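Local structure of SOXX (Paracoccus pantotrophus, 2C1D) at residues B[29-32]-B[37-40]; B[77-82]-B[126-131]; B[42-47]-B[88-93]; B[31-36]-B[130-135]. The protein binds heme c and probably transfers electrons as the SoxX subunit of the SoxXA cytochrome complex, which initiates chemotrophic sulfur oxidation. All coordinates share one frame; numbering follows the deposited sequence.

Interaction 1. Residues B[29-32]-B[37-40]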
loop_
_atom_site.group_PDB
_atom_site.type_symbol
_atom_site.label_atom_id
_atom_site.label_comp_id
_atom_site.label_asym_id
_atom_site.label_seq_id
_atom_site.Cartn_x
_atom_site.Cartn_y
_atom_site.Cartn_z
ATOM N N GLY B 29 -20.400 -13.224 18.626
ATOM C CA GLY B 29 -19.029 -13.521 18.238
ATOM C C GLY B 29 -18.857 -13.707 16.718
ATOM O O GLY B 29 -17.970 -13.127 16.101
ATOM N N VAL B 30 -19.728 -14.490 16.103
ATOM C CA VAL B 30 -19.630 -14.722 14.673
ATOM C C VAL B 30 -19.790 -13.387 13.915
ATOM O O VAL B 30 -19.048 -13.090 12.969
ATOM C CB VAL B 30 -20.690 -15.723 14.194
ATOM C CG1 VAL B 30 -20.772 -15.764 12.683
ATOM C CG2 VAL B 30 -20.352 -17.119 14.711
ATOM N N ARG B 31 -20.788 -12.614 14.312
ATOM C CA ARG B 31 -21.041 -11.327 13.649
ATOM C C ARG B 31 -19.804 -10.438 13.744
ATOM O O ARG B 31 -19.376 -9.854 12.752
ATOM C CB ARG B 31 -22.255 -10.618 14.255
ATOM C CG ARG B 31 -22.741 -9.419 13.420
ATOM C CD ARG B 31 -23.882 -8.684 14.070
ATOM N NE ARG B 31 -23.340 -7.930 15.173
ATOM C CZ ARG B 31 -22.832 -6.707 15.055
ATOM N NH1 ARG B 31 -22.878 -6.031 13.889
ATOM N NH2 ARG B 31 -22.306 -6.143 16.113
ATOM N N ILE B 32 -19.228 -10.358 14.941
ATOM C CA ILE B 32 -18.051 -9.541 15.185
ATOM C C ILE B 32 -16.895 -10.003 14.295
ATOM O O ILE B 32 -16.183 -9.197 13.722
ATOM C CB ILE B 32 -17.683 -9.601 16.694
ATOM C CG1 ILE B 32 -18.761 -8.888 17.530
ATOM C CG2 ILE B 32 -16.309 -8.993 16.967
ATOM C CD1 ILE B 32 -18.845 -9.351 18.960
ATOM N N ALA B 37 -15.555 -3.733 10.093
ATOM C CA ALA B 37 -15.172 -2.644 10.972
ATOM C C ALA B 37 -15.018 -3.149 12.392
ATOM O O ALA B 37 -14.674 -2.387 13.262
ATOM C CB ALA B 37 -16.217 -1.547 10.931
ATOM N N LEU B 38 -15.309 -4.426 12.630
ATOM C CA LEU B 38 -15.177 -4.992 13.967
ATOM C C LEU B 38 -13.959 -5.923 14.015
ATOM O O LEU B 38 -12.836 -5.448 13.914
ATOM C CB LEU B 38 -16.494 -5.646 14.392
ATOM C CG LEU B 38 -17.709 -4.707 14.469
ATOM C CD1 LEU B 38 -18.968 -5.498 14.827
ATOM C CD2 LEU B 38 -17.470 -3.528 15.473
ATOM N N GLY B 39 -14.158 -7.222 14.138
ATOM C CA GLY B 39 -13.035 -8.153 14.239
ATOM C C GLY B 39 -12.274 -8.303 12.943
ATOM O O GLY B 39 -11.044 -8.385 12.938
ATOM N N ASN B 40 -13.025 -8.347 11.837
ATOM C CA ASN B 40 -12.458 -8.481 10.498
ATOM C C ASN B 40 -11.479 -9.659 10.421
ATOM O O ASN B 40 -10.497 -9.615 9.677
ATOM C CB ASN B 40 -11.795 -7.161 10.085
ATOM C CG ASN B 40 -11.566 -7.053 8.581
ATOM O OD1 ASN B 40 -12.298 -7.629 7.775
ATOM N ND2 ASN B 40 -10.553 -6.289 8.203
#
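Gly39 N donates to Ile32 O at 2.9 Å, and this is the single hydrogen bond between the two segments. It is bent at the hydrogen, with an N-H...O angle of 142°, and the donor lies 34° from the carbonyl plane. The approach is tight enough to suit glycine: a beta carbon modelled on Gly39 would fall 2.8 Å from Ile32 O.

Van der Waals contacts flank the bond. Leu38 lies against the helix end, its CB 3.6 Å from Ile32 O and, in the apolar part of the contact, 4.2 Å from Ile32 CG2. With chi1 at -61°, Leu38 CG stands anti to its own carbonyl carbon, which carries CD1 on to Arg31. There Leu38 CD1 meets the guanidinium obliquely, 3.6 Å from Arg31 NH2. That contact is van der Waals only; the charge of Arg31 is paired with Glu28, one helical turn earlier.

Ile32 and Leu38 both touch Leu120. Gly39 and Asn40 border the heme, and Cys41, a covalent attachment site of the heme, comes next. The chain thus turns back on the end of helix 26-33 as it enters the CXXCH heme-binding motif of a cytochrome c fold.

Interaction 2. Residues B[77-82]-B[126-131]. With HEC (heme c), chain O.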
loop_
_atom_site.group_PDB
_atom_site.type_symbol
_atom_site.label_atom_id
_atom_site.label_comp_id
_atom_site.label_asym_id
_atom_site.label_seq_id
_atom_site.Cartn_x
_atom_site.Cartn_y
_atom_site.Cartn_z
ATOM N N GLY B 77 -6.626 -13.999 25.691
ATOM C CA GLY B 77 -5.388 -13.270 25.560
ATOM C C GLY B 77 -4.955 -13.069 24.110
ATOM O O GLY B 77 -4.407 -12.038 23.801
ATOM N N ILE B 78 -5.220 -14.041 23.238
ATOM C CA ILE B 78 -4.873 -13.945 21.804
ATOM C C ILE B 78 -5.766 -12.903 21.106
ATOM O O ILE B 78 -5.288 -12.059 20.349
ATOM C CB ILE B 78 -5.009 -15.340 21.127
ATOM C CG1 ILE B 78 -3.818 -16.222 21.526
ATOM C CG2 ILE B 78 -5.074 -15.230 19.610
ATOM C CD1 ILE B 78 -3.950 -17.695 21.169
ATOM N N VAL B 79 -7.058 -12.943 21.385
ATOM C CA VAL B 79 -7.984 -11.938 20.831
ATOM C C VAL B 79 -7.682 -10.526 21.332
ATOM O O VAL B 79 -7.594 -9.588 20.527
ATOM C CB VAL B 79 -9.456 -12.336 21.052
ATOM C CG1 VAL B 79 -10.408 -11.333 20.423
ATOM C CG2 VAL B 79 -9.725 -13.704 20.420
ATOM N N ALA B 80 -7.490 -10.367 22.645
ATOM C CA ALA B 80 -7.214 -9.065 23.242
ATOM C C ALA B 80 -5.885 -8.515 22.774
ATOM O O ALA B 80 -5.769 -7.336 22.445
ATOM C CB ALA B 80 -7.240 -9.132 24.788
ATOM N N ASN B 81 -4.861 -9.353 22.773
ATOM C CA ASN B 81 -3.560 -8.898 22.302
ATOM C C ASN B 81 -2.644 -10.079 21.951
ATOM O O ASN B 81 -1.955 -10.628 22.816
ATOM C CB ASN B 81 -2.899 -7.980 23.313
ATOM C CG ASN B 81 -1.657 -7.304 22.761
ATOM O OD1 ASN B 81 -1.122 -7.700 21.712
ATOM N ND2 ASN B 81 -1.176 -6.293 23.471
ATOM N N ALA B 82 -2.632 -10.439 20.664
ATOM C CA ALA B 82 -1.968 -11.650 20.209
ATOM C C ALA B 82 -0.465 -11.534 20.326
ATOM O O ALA B 82 0.220 -12.553 20.444
ATOM C CB ALA B 82 -2.380 -11.993 18.799
ATOM N N GLU B 126 -15.234 -11.075 24.583
ATOM C CA GLU B 126 -15.801 -12.246 25.249
ATOM C C GLU B 126 -16.698 -13.038 24.304
ATOM O O GLU B 126 -16.712 -14.282 24.340
ATOM C CB GLU B 126 -16.583 -11.836 26.510
ATOM C CG GLU B 126 -15.698 -11.284 27.627
ATOM C CD GLU B 126 -14.663 -12.263 28.144
ATOM O OE1 GLU B 126 -14.978 -13.466 28.226
ATOM O OE2 GLU B 126 -13.532 -11.837 28.463
ATOM N N ASP B 127 -17.434 -12.313 23.455
ATOM C CA ASP B 127 -18.314 -12.884 22.460
ATOM C C ASP B 127 -17.530 -13.668 21.385
ATOM O O ASP B 127 -17.963 -14.758 20.952
ATOM C CB ASP B 127 -19.160 -11.781 21.792
ATOM C CG ASP B 127 -20.225 -11.174 22.724
ATOM O OD1 ASP B 127 -20.495 -11.691 23.829
ATOM O OD2 ASP B 127 -20.885 -10.154 22.408
ATOM N N VAL B 128 -16.382 -13.129 20.977
ATOM C CA VAL B 128 -15.534 -13.771 19.983
ATOM C C VAL B 128 -14.941 -15.044 20.618
ATOM O O VAL B 128 -15.008 -16.105 20.039
ATOM C CB VAL B 128 -14.438 -12.833 19.496
ATOM C CG1 VAL B 128 -13.347 -13.606 18.716
ATOM C CG2 VAL B 128 -15.059 -11.723 18.615
ATOM N N VAL B 129 -14.415 -14.920 21.831
ATOM C CA VAL B 129 -13.858 -16.055 22.572
ATOM C C VAL B 129 -14.858 -17.208 22.702
ATOM O O VAL B 129 -14.489 -18.364 22.496
ATOM C CB VAL B 129 -13.353 -15.632 23.961
ATOM C CG1 VAL B 129 -13.033 -16.840 24.835
ATOM C CG2 VAL B 129 -12.130 -14.770 23.843
ATOM N N ALA B 130 -16.109 -16.892 23.025
ATOM C CA ALA B 130 -17.132 -17.904 23.234
ATOM C C ALA B 130 -17.382 -18.680 21.947
ATOM O O ALA B 130 -17.666 -19.885 21.977
ATOM C CB ALA B 130 -18.414 -17.282 23.721
ATOM N N PHE B 131 -17.265 -18.002 20.809
ATOM C CA PHE B 131 -17.386 -18.704 19.548
ATOM C C PHE B 131 -16.145 -19.556 19.286
ATOM O O PHE B 131 -16.278 -20.689 18.861
ATOM C CB PHE B 131 -17.650 -17.776 18.371
ATOM C CG PHE B 131 -17.760 -18.506 17.085
ATOM C CD1 PHE B 131 -18.890 -19.261 16.809
ATOM C CD2 PHE B 131 -16.704 -18.505 16.175
ATOM C CE1 PHE B 131 -18.984 -19.982 15.638
ATOM C CE2 PHE B 131 -16.795 -19.211 14.993
ATOM C CZ PHE B 131 -17.935 -19.945 14.717
HETATM FE FE HEC O . -5.518 -14.037 14.103
HETATM C CHA HEC O . -3.169 -16.311 15.076
HETATM C CHB HEC O . -7.828 -15.517 16.085
HETATM C CHC HEC O . -7.724 -11.589 13.321
HETATM C CHD HEC O . -3.325 -12.741 11.755
HETATM N NA HEC O . -5.490 -15.613 15.377
HETATM C C1A HEC O . -4.433 -16.448 15.587
HETATM C C2A HEC O . -4.880 -17.505 16.466
HETATM C C3A HEC O . -6.181 -17.296 16.752
HETATM C C4A HEC O . -6.576 -16.080 16.064
HETATM C CMA HEC O . -7.147 -18.113 17.629
HETATM C CAA HEC O . -3.956 -18.624 16.951
HETATM C CBA HEC O . -3.559 -19.559 15.817
HETATM C CGA HEC O . -4.665 -20.539 15.707
HETATM O O1A HEC O . -4.810 -21.328 16.666
HETATM O O2A HEC O . -5.403 -20.541 14.693
HETATM N NB HEC O . -7.399 -13.650 14.576
HETATM C C1B HEC O . -8.169 -14.344 15.484
HETATM C C2B HEC O . -9.404 -13.612 15.715
HETATM C C3B HEC O . -9.389 -12.527 14.937
HETATM C C4B HEC O . -8.121 -12.532 14.227
HETATM C CMB HEC O . -10.542 -14.093 16.627
HETATM C CAB HEC O . -10.506 -11.444 14.858
HETATM C CBB HEC O . -10.802 -10.944 16.107
HETATM N NC HEC O . -5.543 -12.433 12.749
HETATM C C1C HEC O . -6.559 -11.556 12.613
HETATM C C2C HEC O . -6.218 -10.645 11.523
HETATM C C3C HEC O . -4.937 -10.867 11.186
HETATM C C4C HEC O . -4.533 -12.081 11.890
HETATM C CMC HEC O . -7.027 -9.388 11.160
HETATM C CAC HEC O . -4.053 -10.152 10.100
HETATM C CBC HEC O . -3.880 -8.823 10.140
HETATM N ND HEC O . -3.535 -14.440 13.517
HETATM C C1D HEC O . -2.841 -13.799 12.499
HETATM C C2D HEC O . -1.541 -14.417 12.363
HETATM C C3D HEC O . -1.504 -15.538 13.410
HETATM C C4D HEC O . -2.785 -15.475 14.059
HETATM C CMD HEC O . -0.406 -14.047 11.369
HETATM C CAD HEC O . -0.370 -16.559 13.717
HETATM C CBD HEC O . 0.518 -15.967 14.810
HETATM C CGD HEC O . 1.971 -15.895 14.388
HETATM O O1D HEC O . 2.463 -14.764 14.055
HETATM O O2D HEC O . 2.608 -16.992 14.393
#
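Val79 and Val128 share a third partner, the heme methyl CMB, so the two helices meet over the porphyrin rim as well as against each other. Val128 CG1 is 3.5 Å from CMB and Val79 CG2 is 3.9 Å from it, while the two valine carbons are 4.0 Å apart. The three carbons therefore form a closed triangle of van der Waals contacts. On Val128, CG1 is the branch anti to the backbone N (chi1 166°), and that rotation aims it at the methyl.

The nearest CA atoms, those of Val79 and Val129, are 7.4 Å apart, so side chains make the contact. Val129 CG2 adds a looser touch on Val79 CG2 at 4.3 Å. One residue before Val79, Ile78 lays CG2 against a pyrrole, 3.7 Å from heme C3A.

Polar grip between helices 72-81 and 122-133 comes from the flank, where Glu126 forms a salt bridge with Arg76. The side chains that these helices bring to the methyl are aliphatic, which implies shape-fitted, non-directional packing and a low-polarity wall beside this part of the heme.

Interaction 3. Residues B[42-47]-B[88-93]. With HEC (heme c), chain O.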
loop_
_atom_site.group_PDB
_atom_site.type_symbol
_atom_site.label_atom_id
_atom_site.label_comp_id
_atom_site.label_asym_id
_atom_site.label_seq_id
_atom_site.Cartn_x
_atom_site.Cartn_y
_atom_site.Cartn_z
ATOM N N VAL B 42 -11.738 -12.646 9.253
ATOM C CA VAL B 42 -11.739 -13.312 7.966
ATOM C C VAL B 42 -10.910 -12.611 6.896
ATOM O O VAL B 42 -10.701 -13.196 5.830
ATOM C CB VAL B 42 -13.178 -13.574 7.429
ATOM C CG1 VAL B 42 -13.927 -14.568 8.327
ATOM C CG2 VAL B 42 -13.967 -12.300 7.289
ATOM N N ALA B 43 -10.392 -11.406 7.162
ATOM C CA ALA B 43 -9.450 -10.782 6.232
ATOM C C ALA B 43 -8.171 -11.592 6.189
ATOM O O ALA B 43 -7.538 -11.672 5.150
ATOM C CB ALA B 43 -9.126 -9.324 6.594
ATOM N N CYS B 44 -7.802 -12.198 7.322
ATOM C CA CYS B 44 -6.573 -12.984 7.425
ATOM C C CYS B 44 -6.766 -14.497 7.573
ATOM O O CYS B 44 -5.904 -15.252 7.108
ATOM C CB CYS B 44 -5.744 -12.468 8.593
ATOM S SG CYS B 44 -5.207 -10.771 8.335
ATOM N N HIS B 45 -7.871 -14.925 8.202
ATOM C CA HIS B 45 -8.175 -16.338 8.500
ATOM C C HIS B 45 -9.396 -16.869 7.776
ATOM O O HIS B 45 -10.446 -16.230 7.745
ATOM C CB HIS B 45 -8.517 -16.558 9.990
ATOM C CG HIS B 45 -7.430 -16.199 10.955
ATOM N ND1 HIS B 45 -6.140 -15.939 10.574
ATOM C CD2 HIS B 45 -7.450 -16.050 12.297
ATOM C CE1 HIS B 45 -5.419 -15.642 11.641
ATOM N NE2 HIS B 45 -6.194 -15.681 12.694
ATOM N N GLN B 46 -9.288 -18.089 7.267
ATOM C CA GLN B 46 -10.453 -18.829 6.814
ATOM C C GLN B 46 -11.180 -19.380 8.040
ATOM O O GLN B 46 -10.565 -19.634 9.059
ATOM C CB GLN B 46 -10.040 -20.013 5.932
ATOM C CG GLN B 46 -9.717 -19.667 4.487
ATOM C CD GLN B 46 -8.941 -20.790 3.763
ATOM O OE1 GLN B 46 -8.734 -21.875 4.329
ATOM N NE2 GLN B 46 -8.510 -20.524 2.517
ATOM N N ILE B 47 -12.489 -19.532 7.931
ATOM C CA ILE B 47 -13.291 -20.199 8.941
ATOM C C ILE B 47 -14.207 -21.169 8.217
ATOM O O ILE B 47 -15.258 -20.793 7.683
ATOM C CB ILE B 47 -14.111 -19.192 9.782
ATOM C CG1 ILE B 47 -13.237 -18.044 10.295
ATOM C CG2 ILE B 47 -14.771 -19.923 10.947
ATOM C CD1 ILE B 47 -13.998 -17.008 11.089
ATOM N N GLY B 88 5.847 -10.053 18.001
ATOM C CA GLY B 88 5.947 -9.411 16.699
ATOM C C GLY B 88 4.922 -9.836 15.654
ATOM O O GLY B 88 5.083 -9.512 14.497
ATOM N N THR B 89 3.866 -10.537 16.046
ATOM C CA THR B 89 2.897 -11.050 15.093
ATOM C C THR B 89 2.201 -9.946 14.295
ATOM O O THR B 89 2.025 -8.823 14.765
ATOM C CB THR B 89 1.853 -11.947 15.771
ATOM O OG1 THR B 89 0.940 -12.459 14.789
ATOM C CG2 THR B 89 0.967 -11.178 16.752
ATOM N N PHE B 90 1.812 -10.305 13.074
ATOM C CA PHE B 90 1.112 -9.406 12.152
ATOM C C PHE B 90 -0.317 -9.204 12.662
ATOM O O PHE B 90 -0.933 -8.182 12.398
ATOM C CB PHE B 90 1.164 -10.030 10.735
ATOM C CG PHE B 90 0.427 -9.272 9.660
ATOM C CD1 PHE B 90 0.508 -7.879 9.545
ATOM C CD2 PHE B 90 -0.320 -9.972 8.723
ATOM C CE1 PHE B 90 -0.173 -7.206 8.507
ATOM C CE2 PHE B 90 -1.027 -9.296 7.699
ATOM C CZ PHE B 90 -0.926 -7.911 7.590
ATOM N N MET B 91 -0.843 -10.172 13.418
ATOM C CA MET B 91 -2.174 -10.046 14.013
ATOM C C MET B 91 -2.214 -8.808 14.913
ATOM O O MET B 91 -1.410 -8.687 15.841
ATOM C CB MET B 91 -2.534 -11.290 14.842
ATOM C CG MET B 91 -3.955 -11.237 15.410
ATOM S SD MET B 91 -4.625 -12.874 15.768
ATOM C CE MET B 91 -5.860 -12.428 16.938
ATOM N N PRO B 92 -3.129 -7.875 14.642
ATOM C CA PRO B 92 -3.234 -6.688 15.482
ATOM C C PRO B 92 -3.922 -7.033 16.809
ATOM O O PRO B 92 -4.566 -8.066 16.918
ATOM C CB PRO B 92 -4.076 -5.734 14.630
ATOM C CG PRO B 92 -4.997 -6.680 13.823
ATOM C CD PRO B 92 -4.137 -7.895 13.563
ATOM N N ALA B 93 -3.746 -6.166 17.802
ATOM C CA ALA B 93 -4.313 -6.329 19.138
ATOM C C ALA B 93 -5.659 -5.670 19.125
ATOM O O ALA B 93 -5.777 -4.502 18.752
ATOM C CB ALA B 93 -3.429 -5.684 20.187
HETATM FE FE HEC O . -5.518 -14.037 14.103
HETATM C CHA HEC O . -3.169 -16.311 15.076
HETATM C CHB HEC O . -7.828 -15.517 16.085
HETATM C CHC HEC O . -7.724 -11.589 13.321
HETATM C CHD HEC O . -3.325 -12.741 11.755
HETATM N NA HEC O . -5.490 -15.613 15.377
HETATM C C1A HEC O . -4.433 -16.448 15.587
HETATM C C2A HEC O . -4.880 -17.505 16.466
HETATM C C3A HEC O . -6.181 -17.296 16.752
HETATM C C4A HEC O . -6.576 -16.080 16.064
HETATM C CMA HEC O . -7.147 -18.113 17.629
HETATM C CAA HEC O . -3.956 -18.624 16.951
HETATM C CBA HEC O . -3.559 -19.559 15.817
HETATM C CGA HEC O . -4.665 -20.539 15.707
HETATM O O1A HEC O . -4.810 -21.328 16.666
HETATM O O2A HEC O . -5.403 -20.541 14.693
HETATM N NB HEC O . -7.399 -13.650 14.576
HETATM C C1B HEC O . -8.169 -14.344 15.484
HETATM C C2B HEC O . -9.404 -13.612 15.715
HETATM C C3B HEC O . -9.389 -12.527 14.937
HETATM C C4B HEC O . -8.121 -12.532 14.227
HETATM C CMB HEC O . -10.542 -14.093 16.627
HETATM C CAB HEC O . -10.506 -11.444 14.858
HETATM C CBB HEC O . -10.802 -10.944 16.107
HETATM N NC HEC O . -5.543 -12.433 12.749
HETATM C C1C HEC O . -6.559 -11.556 12.613
HETATM C C2C HEC O . -6.218 -10.645 11.523
HETATM C C3C HEC O . -4.937 -10.867 11.186
HETATM C C4C HEC O . -4.533 -12.081 11.890
HETATM C CMC HEC O . -7.027 -9.388 11.160
HETATM C CAC HEC O . -4.053 -10.152 10.100
HETATM C CBC HEC O . -3.880 -8.823 10.140
HETATM N ND HEC O . -3.535 -14.440 13.517
HETATM C C1D HEC O . -2.841 -13.799 12.499
HETATM C C2D HEC O . -1.541 -14.417 12.363
HETATM C C3D HEC O . -1.504 -15.538 13.410
HETATM C C4D HEC O . -2.785 -15.475 14.059
HETATM C CMD HEC O . -0.406 -14.047 11.369
HETATM C CAD HEC O . -0.370 -16.559 13.717
HETATM C CBD HEC O . 0.518 -15.967 14.810
HETATM C CGD HEC O . 1.971 -15.895 14.388
HETATM O O1D HEC O . 2.463 -14.764 14.055
HETATM O O2D HEC O . 2.608 -16.992 14.393
#
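Cys44 and Met91 mark the closest backbone approach, yet their CA atoms are 8.4 Å apart, because the heme of this cytochrome c fold stands between two loop segments. The segment 42-47 carries the end of the CXXCH motif, and 88-93 supplies the methionine ligand.

The side chains meet at the iron. His45 NE2 binds the heme iron at 2.3 Å and Met91 SD binds it at 2.2 Å; His45 NE2 and Met91 SD are 4.4 Å from each other, so the two ligands lie almost in line through the metal. Met91 reaches in on an extended chain, with CG anti to the backbone N (chi1 -176°).

Thr89 OG1 works in two directions: it donates to propionate oxygen O1D at 2.9 Å and accepts from Met91 N at 3.2 Å, forming an ST turn. A valine here would probably leave O1D without this donor and Met91 N without its acceptor, setting the ligand's backbone freer to shift. Arg172 of the SOXA chain holds the carbonyls of Gly88 and Thr89.

Cys44 SG, covalently bonded to heme CAC, lies 4.5 Å from Phe90 CE2, oblique to the ring. The adjoining vinyl-derived carbon, heme CBC, sits 3.8 Å above one face of the Phe90 ring, offset toward its rim.

Interaction 4. Residues B[31-36]-B[130-135]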
loop_
_atom_site.group_PDB
_atom_site.type_symbol
_atom_site.label_atom_id
_atom_site.label_comp_id
_atom_site.label_asym_id
_atom_site.label_seq_id
_atom_site.Cartn_x
_atom_site.Cartn_y
_atom_site.Cartn_z
ATOM N N ARG B 31 -20.788 -12.614 14.312
ATOM C CA ARG B 31 -21.041 -11.327 13.649
ATOM C C ARG B 31 -19.804 -10.438 13.744
ATOM O O ARG B 31 -19.376 -9.854 12.752
ATOM C CB ARG B 31 -22.255 -10.618 14.255
ATOM C CG ARG B 31 -22.741 -9.419 13.420
ATOM C CD ARG B 31 -23.882 -8.684 14.070
ATOM N NE ARG B 31 -23.340 -7.930 15.173
ATOM C CZ ARG B 31 -22.832 -6.707 15.055
ATOM N NH1 ARG B 31 -22.878 -6.031 13.889
ATOM N NH2 ARG B 31 -22.306 -6.143 16.113
ATOM N N ILE B 32 -19.228 -10.358 14.941
ATOM C CA ILE B 32 -18.051 -9.541 15.185
ATOM C C ILE B 32 -16.895 -10.003 14.295
ATOM O O ILE B 32 -16.183 -9.197 13.722
ATOM C CB ILE B 32 -17.683 -9.601 16.694
ATOM C CG1 ILE B 32 -18.761 -8.888 17.530
ATOM C CG2 ILE B 32 -16.309 -8.993 16.967
ATOM C CD1 ILE B 32 -18.845 -9.351 18.960
ATOM N N MET B 33 -16.723 -11.314 14.171
ATOM C CA MET B 33 -15.578 -11.877 13.465
ATOM C C MET B 33 -15.663 -11.684 11.939
ATOM O O MET B 33 -14.642 -11.762 11.239
ATOM C CB MET B 33 -15.434 -13.365 13.812
ATOM C CG MET B 33 -15.046 -13.632 15.283
ATOM S SD MET B 33 -15.303 -15.366 15.703
ATOM C CE MET B 33 -13.918 -16.070 14.905
ATOM N N THR B 34 -16.867 -11.415 11.434
ATOM C CA THR B 34 -17.108 -11.393 9.989
ATOM C C THR B 34 -17.613 -10.045 9.498
ATOM O O THR B 34 -18.099 -9.917 8.355
ATOM C CB THR B 34 -18.081 -12.487 9.631
ATOM O OG1 THR B 34 -19.292 -12.337 10.392
ATOM C CG2 THR B 34 -17.513 -13.862 10.059
ATOM N N THR B 35 -17.471 -9.035 10.360
ATOM C CA THR B 35 -17.842 -7.675 10.021
ATOM C C THR B 35 -16.552 -6.855 9.904
ATOM O O THR B 35 -15.715 -6.849 10.831
ATOM C CB THR B 35 -18.790 -7.083 11.085
ATOM O OG1 THR B 35 -20.008 -7.857 11.160
ATOM C CG2 THR B 35 -19.228 -5.661 10.672
ATOM N N ASN B 36 -16.399 -6.159 8.779
ATOM C CA ASN B 36 -15.138 -5.485 8.448
ATOM C C ASN B 36 -14.642 -4.457 9.483
ATOM O O ASN B 36 -13.449 -4.328 9.730
ATOM C CB ASN B 36 -15.232 -4.830 7.060
ATOM C CG ASN B 36 -15.511 -5.840 5.946
ATOM O OD1 ASN B 36 -15.612 -7.042 6.185
ATOM N ND2 ASN B 36 -15.680 -5.342 4.724
ATOM N N ALA B 130 -16.109 -16.892 23.025
ATOM C CA ALA B 130 -17.132 -17.904 23.234
ATOM C C ALA B 130 -17.382 -18.680 21.947
ATOM O O ALA B 130 -17.666 -19.885 21.977
ATOM C CB ALA B 130 -18.414 -17.282 23.721
ATOM N N PHE B 131 -17.265 -18.002 20.809
ATOM C CA PHE B 131 -17.386 -18.704 19.548
ATOM C C PHE B 131 -16.145 -19.556 19.286
ATOM O O PHE B 131 -16.278 -20.689 18.861
ATOM C CB PHE B 131 -17.650 -17.776 18.371
ATOM C CG PHE B 131 -17.760 -18.506 17.085
ATOM C CD1 PHE B 131 -18.890 -19.261 16.809
ATOM C CD2 PHE B 131 -16.704 -18.505 16.175
ATOM C CE1 PHE B 131 -18.984 -19.982 15.638
ATOM C CE2 PHE B 131 -16.795 -19.211 14.993
ATOM C CZ PHE B 131 -17.935 -19.945 14.717
ATOM N N LEU B 132 -14.960 -19.017 19.555
ATOM C CA LEU B 132 -13.724 -19.730 19.300
ATOM C C LEU B 132 -13.659 -21.037 20.101
ATOM O O LEU B 132 -13.107 -22.027 19.638
ATOM C CB LEU B 132 -12.518 -18.859 19.620
ATOM C CG LEU B 132 -12.282 -17.663 18.685
ATOM C CD1 LEU B 132 -11.309 -16.718 19.311
ATOM C CD2 LEU B 132 -11.788 -18.085 17.316
ATOM N N VAL B 133 -14.230 -21.032 21.303
ATOM C CA VAL B 133 -14.251 -22.231 22.133
ATOM C C VAL B 133 -15.056 -23.360 21.464
ATOM O O VAL B 133 -14.741 -24.519 21.668
ATOM C CB VAL B 133 -14.758 -21.897 23.587
ATOM C CG1 VAL B 133 -15.128 -23.147 24.364
ATOM C CG2 VAL B 133 -13.696 -21.115 24.343
ATOM N N THR B 134 -16.065 -23.027 20.651
ATOM C CA THR B 134 -16.891 -24.048 20.007
ATOM C C THR B 134 -16.226 -24.711 18.813
ATOM O O THR B 134 -16.751 -25.693 18.302
ATOM C CB THR B 134 -18.303 -23.538 19.545
ATOM O OG1 THR B 134 -18.196 -22.585 18.470
ATOM C CG2 THR B 134 -19.030 -22.814 20.657
ATOM N N LEU B 135 -15.124 -24.145 18.335
ATOM C CA LEU B 135 -14.492 -24.618 17.106
ATOM C C LEU B 135 -13.621 -25.812 17.441
ATOM O O LEU B 135 -12.413 -25.689 17.634
ATOM C CB LEU B 135 -13.674 -23.499 16.444
ATOM C CG LEU B 135 -14.475 -22.342 15.853
ATOM C CD1 LEU B 135 -13.547 -21.198 15.428
ATOM C CD2 LEU B 135 -15.324 -22.821 14.673
#
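The Phe131 ring receives Met33 SD obliquely, neither squarely over a face nor in the plane: the sulfur is 4.6 Å from the ring centroid and 63° off the ring normal. Met33 SD comes within 3.5 Å of Phe131 CD2, its nearest ring atom. This Met-aromatic contact joins helix 26-33 to helix 122-133, the first and last helices of the cytochrome c fold, whose closest CA atoms here, on Met33 and Phe131, are 9.3 Å apart. Side chains must therefore span the gap.

Met33 does so with a bend at its end. CB, CG and SD run out in an extended line, and chi3 of 76° then folds Met33 CE round to Leu132, where it lies 3.8 Å from Leu132 CD2. Met33 CE also stays 3.9 Å from Phe131 CD2, so one methionine touches two successive residues. Putting an alanine here removes the thioether, and would probably leave a gap between the two helices, with Leu132 CD2 and Phe131 CD2 lacking this partner. Met33 also packs on Cys41 and Leu63, and Leu132 touches the heme, which ties this interface to the pocket.

In each segment a threonine hydroxyl bonds back to a backbone carbonyl. Thr134 OG1 donates to Phe131 O in the carbonyl plane, on a lone pair. Arg31 O is gripped differently: Thr35 OG1 reaches it at 2.6 Å from one face of the carbonyl plane, and Thr34 N comes from the opposite face.

In the fold
All four interactions border the heme, but 2 and 3, both wholly buried, make the most of it: one is aliphatic packing against its rim, the other covalent and metal ligation across it. Interaction 4 is also buried, whereas interaction 1 is only partly so, with exposed Arg31 at its border and a backbone hydrogen bond in place of a sulfur contact. Helix 26-33 serves interactions 1 and 4, and helix 122-133 serves 2 and 4. The contacts abut: Val30 CG2 lies 3.3 Å from Phe131 CE1, and Ile32 CG2 3.4 Å from Val128 CG2. Ile78 O approaches Met91 CE at 3.5 Å, linking interaction 2 to the methionine ligand of interaction 3.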